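Local coordinates for protein putative hydrolase (Acinetobacter sp. NBRC 100985, PDB 4XUK) that probably hydrolyses organophosphates and lactones at a two-zinc centre, as a dimeric member of the metallo-beta-lactamase superfamily, at residues 248-261 / 272-284. The protein carries 2 engineered substitutions. Residues are numbered along the deposited sequence; the frame is centred on the assembly and turned at random.
Engineered in segment 272-284: Thr274 (natural residue Ile).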
ATOM      1  N   LEU A 248      -0.012 -17.966 -16.193  1.00 20.10           N
ATOM      2  CA  LEU A 248       1.145 -17.722 -16.981  1.00 23.88           C
ATOM      3  C   LEU A 248       0.829 -16.950 -18.253  1.00 22.63           C
ATOM      4  O   LEU A 248       1.519 -16.085 -18.635  1.00 22.78           O
ATOM      5  CB  LEU A 248       1.822 -19.023 -17.287  1.00 23.18           C
ATOM      6  CG  LEU A 248       2.481 -19.763 -16.145  1.00 26.88           C
ATOM      7  CD1 LEU A 248       2.959 -21.100 -16.663  1.00 28.66           C
ATOM      8  CD2 LEU A 248       3.604 -18.961 -15.533  1.00 30.54           C
ATOM      9  N   LYS A 249      -0.264 -17.283 -18.887  1.00 23.12           N
ATOM     10  CA  LYS A 249      -0.697 -16.528 -20.061  1.00 25.44           C
ATOM     11  C   LYS A 249      -1.017 -15.076 -19.727  1.00 23.18           C
ATOM     12  O   LYS A 249      -0.605 -14.156 -20.443  1.00 20.80           O
ATOM     13  CB  LYS A 249      -1.925 -17.174 -20.704  1.00 28.51           C
ATOM     14  CG  LYS A 249      -1.944 -17.007 -22.207  1.00 33.92           C
ATOM     15  CD  LYS A 249      -3.157 -16.276 -22.679  1.00 37.85           C
ATOM     16  CE  LYS A 249      -4.406 -17.077 -22.402  1.00 34.93           C
ATOM     17  NZ  LYS A 249      -5.587 -16.407 -23.004  1.00 39.17           N
ATOM     18  N   GLN A 250      -1.772 -14.862 -18.654  1.00 23.74           N
ATOM     19  CA  GLN A 250      -2.225 -13.514 -18.343  1.00 19.61           C
ATOM     20  C   GLN A 250      -1.089 -12.643 -17.806  1.00 18.31           C
ATOM     21  O   GLN A 250      -0.995 -11.477 -18.168  1.00 20.43           O
ATOM     22  CB  GLN A 250      -3.416 -13.543 -17.375  1.00 20.56           C
ATOM     23  CG  GLN A 250      -4.658 -14.231 -17.963  1.00 21.54           C
ATOM     24  CD  GLN A 250      -5.145 -13.575 -19.251  1.00 29.96           C
ATOM     25  OE1 GLN A 250      -5.566 -14.252 -20.192  1.00 30.60           O
ATOM     26  NE2 GLN A 250      -5.090 -12.254 -19.295  1.00 26.31           N
ATOM     27  N   PHE A 251      -0.229 -13.205 -16.960  1.00 17.54           N
ATOM     28  CA  PHE A 251       0.884 -12.437 -16.394  1.00 19.59           C
ATOM     29  C   PHE A 251       1.861 -12.026 -17.489  1.00 21.00           C
ATOM     30  O   PHE A 251       2.445 -10.942 -17.442  1.00 19.77           O
ATOM     31  CB  PHE A 251       1.615 -13.240 -15.308  1.00 19.50           C
ATOM     32  CG  PHE A 251       0.956 -13.179 -13.954  1.00 18.25           C
ATOM     33  CD1 PHE A 251      -0.375 -12.794 -13.819  1.00 18.58           C
ATOM     34  CD2 PHE A 251       1.678 -13.508 -12.814  1.00 17.90           C
ATOM     35  CE1 PHE A 251      -0.977 -12.745 -12.559  1.00 21.00           C
ATOM     36  CE2 PHE A 251       1.097 -13.453 -11.561  1.00 16.98           C
ATOM     37  CZ  PHE A 251      -0.232 -13.080 -11.432  1.00 19.08           C
ATOM     38  N   ALA A 252       2.043 -12.907 -18.467  1.00 20.15           N
ATOM     39  CA  ALA A 252       2.885 -12.587 -19.608  1.00 23.11           C
ATOM     40  C   ALA A 252       2.292 -11.383 -20.327  1.00 24.33           C
ATOM     41  O   ALA A 252       2.980 -10.397 -20.549  1.00 22.86           O
ATOM     42  CB  ALA A 252       2.999 -13.785 -20.539  1.00 24.24           C
ATOM     43  N   ASN A 253       1.010 -11.461 -20.668  1.00 22.44           N
ATOM     44  CA  ASN A 253       0.298 -10.344 -21.276  1.00 21.63           C
ATOM     45  C   ASN A 253       0.432  -9.051 -20.461  1.00 23.30           C
ATOM     46  O   ASN A 253       0.756  -7.999 -21.020  1.00 25.61           O
ATOM     47  CB  ASN A 253      -1.178 -10.733 -21.486  1.00 22.99           C
ATOM     48  CG  ASN A 253      -2.088  -9.535 -21.755  1.00 27.69           C
ATOM     49  OD1 ASN A 253      -1.691  -8.553 -22.383  1.00 26.09           O
ATOM     50  ND2 ASN A 253      -3.326  -9.622 -21.279  1.00 30.54           N
ATOM     51  N   PHE A 254       0.203  -9.132 -19.148  1.00 21.75           N
ATOM     52  CA  PHE A 254       0.273  -7.944 -18.277  1.00 23.73           C
ATOM     53  C   PHE A 254       1.661  -7.317 -18.215  1.00 23.10           C
ATOM     54  O   PHE A 254       1.804  -6.088 -18.177  1.00 22.93           O
ATOM     55  CB  PHE A 254      -0.161  -8.291 -16.851  1.00 20.88           C
ATOM     56  CG  PHE A 254      -1.559  -8.859 -16.742  1.00 20.07           C
ATOM     57  CD1 PHE A 254      -2.524  -8.586 -17.694  1.00 19.23           C
ATOM     58  CD2 PHE A 254      -1.895  -9.661 -15.664  1.00 17.60           C
ATOM     59  CE1 PHE A 254      -3.804  -9.122 -17.573  1.00 23.03           C
ATOM     60  CE2 PHE A 254      -3.171 -10.197 -15.536  1.00 19.10           C
ATOM     61  CZ  PHE A 254      -4.124  -9.926 -16.485  1.00 16.35           C
ATOM     62  N   ALA A 255       2.688  -8.160 -18.176  1.00 23.41           N
ATOM     63  CA  ALA A 255       4.063  -7.675 -18.125  1.00 23.65           C
ATOM     64  C   ALA A 255       4.467  -6.944 -19.411  1.00 25.41           C
ATOM     65  O   ALA A 255       5.110  -5.894 -19.344  1.00 23.59           O
ATOM     66  CB  ALA A 255       5.026  -8.820 -17.827  1.00 24.18           C
ATOM     67  N   LYS A 256       4.090  -7.503 -20.523  1.00 24.16           N
ATOM     68  CA  LYS A 256       4.345  -6.913 -21.786  1.00 28.90           C
ATOM     69  C   LYS A 256       3.519  -5.631 -22.074  1.00 26.45           C
ATOM     70  O   LYS A 256       4.014  -4.677 -22.555  1.00 26.19           O
ATOM     71  CB  LYS A 256       4.087  -7.958 -22.831  1.00 24.99           C
ATOM     72  CG  LYS A 256       4.343  -7.510 -24.228  1.00 35.62           C
ATOM     73  CD  LYS A 256       3.160  -7.829 -25.100  1.00 44.98           C
ATOM     74  CE  LYS A 256       3.502  -8.844 -26.162  1.00 27.96           C
ATOM     75  NZ  LYS A 256       3.486  -8.238 -27.525  1.00 47.72           N
ATOM     76  N   ASN A 257       2.251  -5.667 -21.764  1.00 25.02           N
ATOM     77  CA  ASN A 257       1.321  -4.622 -22.181  1.00 22.72           C
ATOM     78  C   ASN A 257       0.956  -3.616 -21.101  1.00 24.27           C
ATOM     79  O   ASN A 257       0.387  -2.562 -21.395  1.00 20.52           O
ATOM     80  CB  ASN A 257       0.089  -5.247 -22.826  1.00 27.72           C
ATOM     81  CG  ASN A 257       0.441  -6.028 -24.087  1.00 25.96           C
ATOM     82  OD1 ASN A 257       0.961  -5.466 -25.043  1.00 27.57           O
ATOM     83  ND2 ASN A 257       0.175  -7.323 -24.079  1.00 29.97           N
ATOM     84  N   GLY A 258       1.291  -3.936 -19.853  1.00 22.10           N
ATOM     85  CA  GLY A 258       1.239  -2.953 -18.787  1.00 21.22           C
ATOM     86  C   GLY A 258      -0.130  -2.545 -18.283  1.00 22.68           C
ATOM     87  O   GLY A 258      -0.263  -1.464 -17.695  1.00 20.11           O
ATOM     88  N   GLN A 259      -1.139  -3.390 -18.485  1.00 20.90           N
ATOM     89  CA  GLN A 259      -2.467  -3.094 -17.963  1.00 21.96           C
ATOM     90  C   GLN A 259      -2.413  -2.875 -16.459  1.00 21.44           C
ATOM     91  O   GLN A 259      -1.645  -3.534 -15.748  1.00 21.14           O
ATOM     92  CB  GLN A 259      -3.454  -4.235 -18.255  1.00 19.96           C
ATOM     93  CG  GLN A 259      -3.728  -4.518 -19.732  1.00 22.60           C
ATOM     94  CD  GLN A 259      -2.850  -5.622 -20.292  1.00 23.84           C
ATOM     95  OE1 GLN A 259      -1.661  -5.719 -19.963  1.00 22.33           O
ATOM     96  NE2 GLN A 259      -3.427  -6.454 -21.147  1.00 22.27           N
ATOM     97  N   THR A 260      -3.238  -1.992 -15.984  1.00 19.70           N
ATOM     98  CA  THR A 260      -3.480  -1.831 -14.584  1.00 20.66           C
ATOM     99  C   THR A 260      -4.308  -3.040 -14.112  1.00 22.83           C
ATOM    100  O   THR A 260      -5.216  -3.434 -14.788  1.00 20.04           O
ATOM    101  CB  THR A 260      -4.287  -0.550 -14.349  1.00 26.07           C
ATOM    102  OG1 THR A 260      -3.559   0.599 -14.786  1.00 31.34           O
ATOM    103  CG2 THR A 260      -4.692  -0.441 -12.979  1.00 15.83           C
ATOM    104  N   ILE A 261      -4.027  -3.602 -12.961  1.00 19.51           N
ATOM    105  CA  ILE A 261      -4.637  -4.815 -12.471  1.00 18.50           C
ATOM    106  C   ILE A 261      -5.406  -4.590 -11.182  1.00 19.08           C
ATOM    107  O   ILE A 261      -4.903  -3.938 -10.309  1.00 14.98           O
ATOM    108  CB  ILE A 261      -3.509  -5.834 -12.217  1.00 25.51           C
ATOM    109  CG1 ILE A 261      -2.772  -6.109 -13.501  1.00 23.63           C
ATOM    110  CG2 ILE A 261      -3.950  -7.059 -11.464  1.00 20.02           C
ATOM    111  CD1 ILE A 261      -3.592  -6.797 -14.524  1.00 21.02           C
ATOM    112  N   GLY A 272      -2.586  -2.424  -8.992  1.00 18.83           N
ATOM    113  CA  GLY A 272      -1.174  -2.281  -9.309  1.00 16.71           C
ATOM    114  C   GLY A 272      -0.872  -2.755 -10.717  1.00 20.84           C
ATOM    115  O   GLY A 272      -1.759  -2.810 -11.568  1.00 18.46           O
ATOM    116  N   HIS A 273       0.387  -3.100 -10.960  1.00 21.17           N
ATOM    117  CA  HIS A 273       0.826  -3.536 -12.276  1.00 16.17           C
ATOM    118  C   HIS A 273       1.799  -4.692 -12.086  1.00 19.70           C
ATOM    119  O   HIS A 273       2.306  -4.894 -10.979  1.00 18.47           O
ATOM    120  CB  HIS A 273       1.546  -2.391 -12.973  1.00 18.00           C
ATOM    121  CG  HIS A 273       0.677  -1.200 -13.241  1.00 18.04           C
ATOM    122  ND1 HIS A 273       0.420  -0.235 -12.289  1.00 17.25           N
ATOM    123  CD2 HIS A 273       0.014  -0.813 -14.357  1.00 21.24           C
ATOM    124  CE1 HIS A 273      -0.361   0.699 -12.809  1.00 20.11           C
ATOM    125  NE2 HIS A 273      -0.617   0.375 -14.063  1.00 21.44           N
ATOM    126  N   THR A 274       2.054  -5.462 -13.141  1.00 20.56           N
ATOM    127  CA  THR A 274       3.069  -6.509 -13.031  1.00 18.93           C
ATOM    128  C   THR A 274       4.262  -6.275 -13.941  1.00 20.17           C
ATOM    129  O   THR A 274       4.120  -5.952 -15.130  1.00 18.71           O
ATOM    130  CB  THR A 274       2.504  -7.956 -13.190  1.00 25.81           C
ATOM    131  OG1 THR A 274       3.277  -8.695 -14.145  1.00 29.65           O
ATOM    132  CG2 THR A 274       1.088  -7.930 -13.630  1.00 20.09           C
ATOM    133  N   TYR A 275       5.443  -6.415 -13.349  1.00 20.70           N
ATOM    134  CA  TYR A 275       6.697  -6.285 -14.070  1.00 20.89           C
ATOM    135  C   TYR A 275       7.342  -7.649 -14.172  1.00 22.06           C
ATOM    136  O   TYR A 275       7.142  -8.498 -13.299  1.00 21.36           O
ATOM    137  CB  TYR A 275       7.630  -5.344 -13.311  1.00 21.42           C
ATOM    138  CG  TYR A 275       9.075  -5.398 -13.756  1.00 25.71           C
ATOM    139  CD1 TYR A 275       9.500  -4.710 -14.885  1.00 22.52           C
ATOM    140  CD2 TYR A 275      10.016  -6.130 -13.035  1.00 25.81           C
ATOM    141  CE1 TYR A 275      10.815  -4.752 -15.291  1.00 23.51           C
ATOM    142  CE2 TYR A 275      11.346  -6.174 -13.428  1.00 26.77           C
ATOM    143  CZ  TYR A 275      11.734  -5.486 -14.561  1.00 27.99           C
ATOM    144  OH  TYR A 275      13.041  -5.531 -14.969  1.00 30.01           O
ATOM    145  N   SER A 276       8.106  -7.855 -15.242  1.00 22.12           N
ATOM    146  CA  SER A 276       8.948  -9.039 -15.379  1.00 24.43           C
ATOM    147  C   SER A 276      10.262  -8.665 -16.062  1.00 30.08           C
ATOM    148  O   SER A 276      10.269  -7.971 -17.079  1.00 27.44           O
ATOM    149  CB  SER A 276       8.243 -10.111 -16.204  1.00 25.59           C
ATOM    150  OG  SER A 276       9.070 -11.257 -16.331  1.00 26.56           O
ATOM    151  N   ALA A 277      11.371  -9.134 -15.505  1.00 28.66           N
ATOM    152  CA  ALA A 277      12.682  -8.887 -16.090  1.00 35.37           C
ATOM    153  C   ALA A 277      13.012  -9.909 -17.175  1.00 37.97           C
ATOM    154  O   ALA A 277      13.795  -9.621 -18.080  1.00 38.52           O
ATOM    155  CB  ALA A 277      13.756  -8.895 -15.006  1.00 35.89           C
ATOM    156  N   ASP A 278      12.406 -11.094 -17.093  1.00 33.16           N
ATOM    157  CA  ASP A 278      12.830 -12.211 -17.935  1.00 37.90           C
ATOM    158  C   ASP A 278      11.703 -13.103 -18.461  1.00 36.89           C
ATOM    159  O   ASP A 278      11.963 -14.030 -19.228  1.00 37.23           O
ATOM    160  CB  ASP A 278      13.825 -13.080 -17.163  1.00 33.36           C
ATOM    161  CG  ASP A 278      13.285 -13.510 -15.809  1.00 36.75           C
ATOM    162  OD1 ASP A 278      12.075 -13.298 -15.548  1.00 31.56           O
ATOM    163  OD2 ASP A 278      14.063 -14.063 -15.001  1.00 37.44           O
ATOM    164  N   GLY A 279      10.466 -12.859 -18.035  1.00 31.15           N
ATOM    165  CA  GLY A 279       9.361 -13.705 -18.459  1.00 32.73           C
ATOM    166  C   GLY A 279       9.282 -15.016 -17.690  1.00 30.82           C
ATOM    167  O   GLY A 279       8.444 -15.876 -17.979  1.00 32.55           O
ATOM    168  N   LYS A 280      10.125 -15.147 -16.710  1.00 27.78           N
ATOM    169  CA  LYS A 280      10.167 -16.283 -15.883  1.00 31.45           C
ATOM    170  C   LYS A 280       9.587 -16.016 -14.506  1.00 32.06           C
ATOM    171  O   LYS A 280       8.872 -16.807 -13.985  1.00 29.26           O
ATOM    172  CB  LYS A 280      11.598 -16.712 -15.758  1.00 33.75           C
ATOM    173  CG  LYS A 280      12.115 -17.262 -17.046  1.00 36.27           C
ATOM    174  CD  LYS A 280      13.357 -16.552 -17.478  1.00 43.67           C
ATOM    175  CE  LYS A 280      14.595 -17.201 -16.899  1.00 44.65           C
ATOM    176  NZ  LYS A 280      15.716 -17.239 -17.879  1.00 51.15           N
ATOM    177  N   SER A 281       9.938 -14.879 -13.944  1.00 26.48           N
ATOM    178  CA  SER A 281       9.391 -14.445 -12.673  1.00 24.52           C
ATOM    179  C   SER A 281       8.735 -13.090 -12.861  1.00 24.72           C
ATOM    180  O   SER A 281       9.085 -12.345 -13.777  1.00 23.25           O
ATOM    181  CB  SER A 281      10.483 -14.356 -11.619  1.00 25.26           C
ATOM    182  OG  SER A 281      11.318 -13.239 -11.842  1.00 30.58           O
ATOM    183  N   TYR A 282       7.771 -12.781 -12.007  1.00 23.10           N
ATOM    184  CA  TYR A 282       7.047 -11.520 -12.103  1.00 21.09           C
ATOM    185  C   TYR A 282       7.146 -10.812 -10.770  1.00 19.92           C
ATOM    186  O   TYR A 282       7.448 -11.447  -9.763  1.00 21.00           O
ATOM    187  CB  TYR A 282       5.588 -11.778 -12.480  1.00 19.94           C
ATOM    188  CG  TYR A 282       5.465 -12.411 -13.842  1.00 24.07           C
ATOM    189  CD1 TYR A 282       5.345 -11.626 -14.977  1.00 21.75           C
ATOM    190  CD2 TYR A 282       5.503 -13.788 -13.996  1.00 20.56           C
ATOM    191  CE1 TYR A 282       5.255 -12.195 -16.230  1.00 22.44           C
ATOM    192  CE2 TYR A 282       5.411 -14.367 -15.249  1.00 23.78           C
ATOM    193  CZ  TYR A 282       5.288 -13.560 -16.358  1.00 23.54           C
ATOM    194  OH  TYR A 282       5.193 -14.114 -17.609  1.00 20.39           O
ATOM    195  N   GLN A 283       6.912  -9.501 -10.769  1.00 16.95           N
ATOM    196  CA  GLN A 283       6.937  -8.720  -9.532  1.00 18.90           C
ATOM    197  C   GLN A 283       5.696  -7.828  -9.472  1.00 21.18           C
ATOM    198  O   GLN A 283       5.352  -7.165 -10.458  1.00 20.30           O
ATOM    199  CB  GLN A 283       8.220  -7.878  -9.439  1.00 19.25           C
ATOM    200  CG  GLN A 283       8.315  -7.012  -8.169  1.00 19.49           C
ATOM    201  CD  GLN A 283       9.596  -6.176  -8.101  1.00 23.79           C
ATOM    202  OE1 GLN A 283      10.594  -6.496  -8.746  1.00 23.38           O
ATOM    203  NE2 GLN A 283       9.566  -5.095  -7.316  1.00 19.59           N
ATOM    204  N   TRP A 284       5.007  -7.845  -8.333  1.00 18.03           N
ATOM    205  CA  TRP A 284       3.800  -7.058  -8.147  1.00 17.53           C
ATOM    206  C   TRP A 284       4.211  -5.664  -7.717  1.00 17.76           C
ATOM    207  O   TRP A 284       4.881  -5.507  -6.690  1.00 15.58           O
ATOM    208  CB  TRP A 284       2.941  -7.699  -7.053  1.00 15.17           C
ATOM    209  CG  TRP A 284       1.757  -6.891  -6.609  1.00 19.82           C
ATOM    210  CD1 TRP A 284       1.539  -6.353  -5.366  1.00 19.22           C
ATOM    211  CD2 TRP A 284       0.619  -6.542  -7.401  1.00 17.44           C
ATOM    212  NE1 TRP A 284       0.328  -5.685  -5.345  1.00 17.78           N
ATOM    213  CE2 TRP A 284      -0.253  -5.789  -6.584  1.00 18.88           C
ATOM    214  CE3 TRP A 284       0.253  -6.790  -8.722  1.00 17.93           C
ATOM    215  CZ2 TRP A 284      -1.472  -5.285  -7.053  1.00 18.81           C
ATOM    216  CZ3 TRP A 284      -0.951  -6.287  -9.185  1.00 20.17           C
ATOM    217  CH2 TRP A 284      -1.801  -5.548  -8.351  1.00 17.33           C
TER
HETATM  218  O   HOH W   1       4.257 -16.425 -17.615  1.00 28.22           O
HETATM  219  O   HOH W   2       0.843  -4.761 -15.650  1.00 19.69           O
HETATM  220  O   HOH W   3       7.024  -5.420 -17.408  1.00 23.07           O
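Tyr282 and Phe251 make the aromatic join where helix 248-257 lies across the outer strands of a mixed sheet, a layering characteristic of the alpha-beta/beta-alpha fold of metallo-beta-lactamases. With CG anti to its carbonyl carbon (chi1 -63°), Tyr282 presents one ring face to the helix. Phe251 CB sits over the centre of that face in a CH-pi contact, 3.8 Å from the centroid, while the Phe251 ring turns an edge to it, the planes at 72°. Ala255 CB meets the same ring in its plane, at CE1, and also touches Ser276 CB.

Deeper in, the engineered Thr274 brings its methyl CG2 to 3.5 Å from Phe254 CB, at an unusual chi1 of 130°. Thr274 OG1 is buried with no partner in the model; Thr274 O, by contrast, takes a CA-H...O contact from Ala255 CA and a hydrogen bond from Tyr47 of the second subunit. A water takes the Thr274 N-H and donates to Phe254 O and Gln259 O, bridging helix end and strand.

Beyond Gly258, Ile261 pairs antiparallel with Gly272, Ile261 N reaching Gly272 O at 2.8 Å. Ile261 CD1 lies over the centre of the Phe254 ring, and CG2 touches the rim of Trp284 at CZ3, 3.8 Å away. His273 NE2 gives Thr260 OG1 a weak, bent bond; that hydroxyl is held chiefly by Glu211.

Direct side-chain adhesion is thus largely apolar, while water links polar backbone groups at the helix-strand seam; the engineered Thr274 hydroxyl lies within this apolar setting.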